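Local atomic coordinates of pseudoperoxidase (Leishmania major, PDB entry 5VIA), a protein that binds heme b, with two axial protein ligands on the iron, and is a pseudoperoxidase of the heme peroxidase family. Residues F190-V203 with A213-K225. Sequence-based numbering, arbitrary orientation.
Sequences FLLEHERAFAPLTV and ATLPQTLRCVYVK
Ala199 and Cys221 form an antiparallel hydrogen-bonded pair, Ala199 N to Cys221 O at 2.9 Å and Cys221 N to Ala199 O at 2.7 Å, and Leu201 N adds a bond to Leu219 O. This makes 199-200 an edge strand of a small three-stranded antiparallel sheet, with 219-224 in the middle and 235-240 beyond, within the part of the chain related to the peroxidase family. Helix 186-194 runs into the edge strand through a short turn, its last residues lying almost at right angles to 219-224. In that corner Val222 fills the angle between strand and helix. Its CG1, set between the backbone N and the carbonyl carbon (chi1 72°), sits over one face of the Phe198 ring in a CH-pi contact and also meets Phe190 CZ, while CG2 reaches Ala197 CB. Cys221 N lies at the edge of the Phe198 ring, near its plane, while its N-H is spent on Ala199 O, and Leu244 of helix 241-245 also touches this phenylalanine. Two residues along the strand, Val224 CG2 lies over a face of the His194 imidazole, 3.9 Å from NE2, and touches Phe190 CZ as well. His194 ND1 lies over the centre of one face of the Phe190 ring and donates a weak hydrogen bond to Phe190 O. Toward the heme side, the side chain of Leu219 is about 5 Å from the bound heme, and its CD1 meets Val203 CG2 at 3.9 Å. Beyond Leu201 direct backbone pairing gives way to water: one molecule donates to Leu201 O and Pro216 O while accepting from Leu219 N, and a second accepts from Val203 N and donates to Pro216 O at 2.7 Å.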
loop_
_atom_site.group_PDB
_atom_site.type_symbol
_atom_site.label_atom_id
_atom_site.label_comp_id
_atom_site.label_asym_id
_atom_site.label_seq_id
_atom_site.Cartn_x
_atom_site.Cartn_y
_atom_site.Cartn_z
ATOM N N PHE A 190 -13.957 -9.920 4.553
ATOM C CA PHE A 190 -14.841 -8.763 4.679
ATOM C C PHE A 190 -15.570 -8.467 3.367
ATOM O O PHE A 190 -16.797 -8.297 3.359
ATOM C CB PHE A 190 -14.054 -7.535 5.139
ATOM C CG PHE A 190 -14.918 -6.344 5.446
ATOM C CD1 PHE A 190 -15.437 -6.157 6.723
ATOM C CD2 PHE A 190 -15.224 -5.420 4.455
ATOM C CE1 PHE A 190 -16.231 -5.068 7.003
ATOM C CE2 PHE A 190 -16.024 -4.333 4.729
ATOM C CZ PHE A 190 -16.520 -4.153 6.000
ATOM N N LEU A 191 -14.814 -8.409 2.267
ATOM C CA LEU A 191 -15.394 -8.159 0.945
ATOM C C LEU A 191 -16.484 -9.170 0.604
ATOM O O LEU A 191 -17.592 -8.789 0.213
ATOM C CB LEU A 191 -14.319 -8.172 -0.152
ATOM C CG LEU A 191 -13.321 -7.011 -0.194
ATOM C CD1 LEU A 191 -12.553 -7.022 -1.504
ATOM C CD2 LEU A 191 -13.989 -5.674 -0.001
ATOM N N LEU A 192 -16.167 -10.455 0.762
ATOM C CA LEU A 192 -17.108 -11.532 0.454
ATOM C C LEU A 192 -18.361 -11.441 1.320
ATOM O O LEU A 192 -19.471 -11.697 0.845
ATOM C CB LEU A 192 -16.442 -12.904 0.633
ATOM C CG LEU A 192 -15.287 -13.257 -0.323
ATOM C CD1 LEU A 192 -14.598 -14.562 0.079
ATOM C CD2 LEU A 192 -15.767 -13.344 -1.769
ATOM N N GLU A 193 -18.195 -11.072 2.587
ATOM C CA GLU A 193 -19.342 -11.023 3.493
ATOM C C GLU A 193 -20.293 -9.883 3.144
ATOM O O GLU A 193 -21.508 -10.042 3.206
ATOM C CB GLU A 193 -18.891 -10.918 4.955
ATOM C CG GLU A 193 -20.050 -10.724 5.940
ATOM C CD GLU A 193 -19.650 -10.979 7.379
ATOM O OE1 GLU A 193 -18.727 -11.791 7.595
ATOM O OE2 GLU A 193 -20.261 -10.380 8.299
ATOM N N HIS A 194 -19.739 -8.743 2.751
ATOM C CA HIS A 194 -20.547 -7.541 2.567
ATOM C C HIS A 194 -20.737 -7.130 1.115
ATOM O O HIS A 194 -21.335 -6.084 0.844
ATOM C CB HIS A 194 -19.940 -6.386 3.367
ATOM C CG HIS A 194 -19.859 -6.664 4.836
ATOM N ND1 HIS A 194 -18.672 -6.945 5.476
ATOM C CD2 HIS A 194 -20.827 -6.738 5.780
ATOM C CE1 HIS A 194 -18.910 -7.163 6.760
ATOM N NE2 HIS A 194 -20.207 -7.044 6.969
ATOM N N GLU A 195 -20.247 -7.960 0.194
ATOM C CA GLU A 195 -20.275 -7.663 -1.238
ATOM C C GLU A 195 -21.594 -7.071 -1.731
ATOM O O GLU A 195 -21.596 -6.051 -2.417
ATOM C CB GLU A 195 -19.963 -8.923 -2.052
ATOM C CG GLU A 195 -19.794 -8.646 -3.539
ATOM C CD GLU A 195 -19.672 -9.911 -4.366
ATOM O OE1 GLU A 195 -19.715 -11.017 -3.779
ATOM O OE2 GLU A 195 -19.549 -9.790 -5.604
ATOM N N ARG A 196 -22.707 -7.698 -1.370
ATOM C CA ARG A 196 -24.004 -7.268 -1.880
ATOM C C ARG A 196 -24.645 -6.115 -1.107
ATOM O O ARG A 196 -25.717 -5.645 -1.488
ATOM C CB ARG A 196 -24.968 -8.453 -1.943
ATOM C CG ARG A 196 -24.644 -9.446 -3.042
ATOM C CD ARG A 196 -25.453 -10.730 -2.889
ATOM N NE ARG A 196 -24.959 -11.555 -1.787
ATOM C CZ ARG A 196 -25.465 -12.739 -1.453
ATOM N NH1 ARG A 196 -26.485 -13.242 -2.135
ATOM N NH2 ARG A 196 -24.951 -13.420 -0.436
ATOM N N ALA A 197 -24.000 -5.651 -0.038
ATOM C CA ALA A 197 -24.576 -4.573 0.776
ATOM C C ALA A 197 -23.907 -3.215 0.556
ATOM O O ALA A 197 -24.373 -2.197 1.072
ATOM C CB ALA A 197 -24.564 -4.939 2.259
ATOM N N PHE A 198 -22.821 -3.195 -0.202
ATOM C CA PHE A 198 -22.145 -1.940 -0.514
ATOM C C PHE A 198 -23.027 -1.015 -1.362
ATOM O O PHE A 198 -23.633 -1.444 -2.350
ATOM C CB PHE A 198 -20.817 -2.215 -1.214
ATOM C CG PHE A 198 -19.692 -2.561 -0.275
ATOM C CD1 PHE A 198 -18.941 -1.560 0.325
ATOM C CD2 PHE A 198 -19.381 -3.880 0.003
ATOM C CE1 PHE A 198 -17.898 -1.872 1.179
ATOM C CE2 PHE A 198 -18.334 -4.197 0.856
ATOM C CZ PHE A 198 -17.595 -3.195 1.444
ATOM N N ALA A 199 -23.109 0.251 -0.962
ATOM C CA ALA A 199 -23.927 1.229 -1.674
ATOM C C ALA A 199 -23.049 2.412 -2.068
ATOM O O ALA A 199 -22.030 2.667 -1.421
ATOM C CB ALA A 199 -25.095 1.680 -0.808
ATOM N N PRO A 200 -23.417 3.115 -3.152
ATOM C CA PRO A 200 -22.662 4.294 -3.595
ATOM C C PRO A 200 -22.517 5.311 -2.471
ATOM O O PRO A 200 -23.471 5.530 -1.737
ATOM C CB PRO A 200 -23.546 4.875 -4.702
ATOM C CG PRO A 200 -24.253 3.699 -5.261
ATOM C CD PRO A 200 -24.473 2.742 -4.109
ATOM N N LEU A 201 -21.337 5.910 -2.339
ATOM C CA LEU A 201 -21.099 6.924 -1.316
ATOM C C LEU A 201 -20.798 8.257 -1.978
ATOM O O LEU A 201 -19.917 8.349 -2.837
ATOM C CB LEU A 201 -19.926 6.523 -0.413
ATOM C CG LEU A 201 -19.456 7.561 0.614
ATOM C CD1 LEU A 201 -20.477 7.724 1.721
ATOM C CD2 LEU A 201 -18.094 7.193 1.192
ATOM N N THR A 202 -21.534 9.292 -1.592
ATOM C CA THR A 202 -21.240 10.625 -2.089
ATOM C C THR A 202 -20.260 11.282 -1.140
ATOM O O THR A 202 -20.535 11.408 0.050
ATOM C CB THR A 202 -22.499 11.495 -2.175
ATOM O OG1 THR A 202 -23.380 10.964 -3.170
ATOM C CG2 THR A 202 -22.131 12.921 -2.552
ATOM N N VAL A 203 -19.106 11.689 -1.651
ATOM C CA VAL A 203 -18.176 12.445 -0.829
ATOM C C VAL A 203 -18.456 13.925 -1.072
ATOM O O VAL A 203 -18.246 14.428 -2.176
ATOM C CB VAL A 203 -16.706 12.077 -1.132
ATOM C CG1 VAL A 203 -15.763 12.857 -0.243
ATOM C CG2 VAL A 203 -16.486 10.586 -0.931
ATOM N N ALA A 213 -8.976 17.944 -5.078
ATOM C CA ALA A 213 -9.473 18.871 -6.091
ATOM C C ALA A 213 -10.774 18.374 -6.690
ATOM O O ALA A 213 -11.708 19.146 -6.913
ATOM C CB ALA A 213 -8.422 19.049 -7.185
ATOM N N THR A 214 -10.809 17.079 -6.973
ATOM C CA THR A 214 -11.998 16.436 -7.501
ATOM C C THR A 214 -12.346 15.259 -6.590
ATOM O O THR A 214 -11.575 14.311 -6.454
ATOM C CB THR A 214 -11.797 15.996 -8.980
ATOM O OG1 THR A 214 -12.878 15.150 -9.391
ATOM C CG2 THR A 214 -10.471 15.260 -9.161
ATOM N N LEU A 215 -13.496 15.340 -5.931
ATOM C CA LEU A 215 -13.877 14.310 -4.964
ATOM C C LEU A 215 -14.196 12.995 -5.664
ATOM O O LEU A 215 -14.750 12.992 -6.764
ATOM C CB LEU A 215 -15.060 14.791 -4.121
ATOM C CG LEU A 215 -14.691 15.984 -3.244
ATOM C CD1 LEU A 215 -15.898 16.559 -2.568
ATOM C CD2 LEU A 215 -13.668 15.561 -2.210
ATOM N N PRO A 216 -13.844 11.870 -5.032
ATOM C CA PRO A 216 -14.035 10.578 -5.698
ATOM C C PRO A 216 -15.514 10.234 -5.869
ATOM O O PRO A 216 -16.357 10.612 -5.031
ATOM C CB PRO A 216 -13.323 9.584 -4.767
ATOM C CG PRO A 216 -13.201 10.256 -3.466
ATOM C CD PRO A 216 -13.178 11.737 -3.725
ATOM N N GLN A 217 -15.824 9.537 -6.958
ATOM C CA GLN A 217 -17.203 9.253 -7.325
ATOM C C GLN A 217 -17.505 7.763 -7.317
ATOM O O GLN A 217 -18.654 7.361 -7.487
ATOM C CB GLN A 217 -17.491 9.815 -8.719
ATOM C CG GLN A 217 -17.142 11.289 -8.907
ATOM C CD GLN A 217 -17.503 11.798 -10.297
ATOM O OE1 GLN A 217 -17.749 11.011 -11.215
ATOM N NE2 GLN A 217 -17.536 13.118 -10.458
ATOM N N THR A 218 -16.475 6.945 -7.123
ATOM C CA THR A 218 -16.626 5.502 -7.237
ATOM C C THR A 218 -16.515 4.817 -5.883
ATOM O O THR A 218 -16.448 3.588 -5.806
ATOM C CB THR A 218 -15.546 4.892 -8.165
ATOM O OG1 THR A 218 -14.317 4.805 -7.445
ATOM C CG2 THR A 218 -15.346 5.764 -9.401
ATOM N N LEU A 219 -16.474 5.594 -4.809
ATOM C CA LEU A 219 -16.391 4.966 -3.497
ATOM C C LEU A 219 -17.728 4.344 -3.128
ATOM O O LEU A 219 -18.790 4.888 -3.447
ATOM C CB LEU A 219 -15.929 5.945 -2.425
ATOM C CG LEU A 219 -14.537 6.564 -2.575
ATOM C CD1 LEU A 219 -14.224 7.437 -1.365
ATOM C CD2 LEU A 219 -13.448 5.516 -2.773
ATOM N N ARG A 220 -17.677 3.179 -2.492
ATOM C CA ARG A 220 -18.896 2.550 -2.012
ATOM C C ARG A 220 -18.748 2.222 -0.538
ATOM O O ARG A 220 -17.636 2.183 -0.003
ATOM C CB ARG A 220 -19.254 1.312 -2.836
ATOM C CG ARG A 220 -19.564 1.610 -4.304
ATOM C CD ARG A 220 -20.268 0.430 -4.952
ATOM N NE ARG A 220 -20.308 0.508 -6.412
ATOM C CZ ARG A 220 -20.136 -0.545 -7.214
ATOM N NH1 ARG A 220 -19.910 -1.747 -6.695
ATOM N NH2 ARG A 220 -20.183 -0.404 -8.535
ATOM N N CYS A 221 -19.874 1.981 0.116
ATOM C CA CYS A 221 -19.912 2.059 1.561
ATOM C C CYS A 221 -20.848 1.029 2.177
ATOM O O CYS A 221 -21.950 0.789 1.670
ATOM C CB CYS A 221 -20.373 3.466 1.950
ATOM S SG CYS A 221 -20.486 3.771 3.706
ATOM N N VAL A 222 -20.390 0.413 3.265
ATOM C CA VAL A 222 -21.269 -0.339 4.148
ATOM C C VAL A 222 -21.021 0.111 5.588
ATOM O O VAL A 222 -19.903 0.501 5.937
ATOM C CB VAL A 222 -21.084 -1.868 4.007
ATOM C CG1 VAL A 222 -19.771 -2.330 4.622
ATOM C CG2 VAL A 222 -22.250 -2.594 4.644
ATOM N N TYR A 223 -22.075 0.096 6.400
ATOM C CA TYR A 223 -21.951 0.395 7.823
ATOM C C TYR A 223 -22.078 -0.894 8.610
ATOM O O TYR A 223 -23.065 -1.625 8.471
ATOM C CB TYR A 223 -23.003 1.411 8.277
ATOM C CG TYR A 223 -22.753 2.800 7.743
ATOM C CD1 TYR A 223 -21.951 3.702 8.435
ATOM C CD2 TYR A 223 -23.315 3.212 6.540
ATOM C CE1 TYR A 223 -21.726 4.975 7.946
ATOM C CE2 TYR A 223 -23.089 4.481 6.042
ATOM C CZ TYR A 223 -22.294 5.354 6.747
ATOM O OH TYR A 223 -22.082 6.620 6.247
ATOM N N VAL A 224 -21.073 -1.171 9.433
ATOM C CA VAL A 224 -20.987 -2.446 10.130
ATOM C C VAL A 224 -20.974 -2.202 11.636
ATOM O O VAL A 224 -20.297 -1.293 12.114
ATOM C CB VAL A 224 -19.718 -3.220 9.699
ATOM C CG1 VAL A 224 -19.663 -4.575 10.363
ATOM C CG2 VAL A 224 -19.696 -3.394 8.190
ATOM N N LYS A 225 -21.738 -2.996 12.378
ATOM C CA LYS A 225 -21.749 -2.892 13.832
ATOM C C LYS A 225 -20.631 -3.741 14.428
ATOM O O LYS A 225 -20.590 -4.956 14.223
ATOM C CB LYS A 225 -23.092 -3.357 14.391
ATOM C CG LYS A 225 -24.300 -2.887 13.598
ATOM C CD LYS A 225 -25.596 -3.342 14.250
ATOM C CE LYS A 225 -26.014 -2.405 15.373
ATOM N NZ LYS A 225 -26.534 -1.109 14.845
HETATM O O HOH W 1 -17.537 8.231 -4.083
HETATM O O HOH W 2 -18.719 11.875 -4.494
#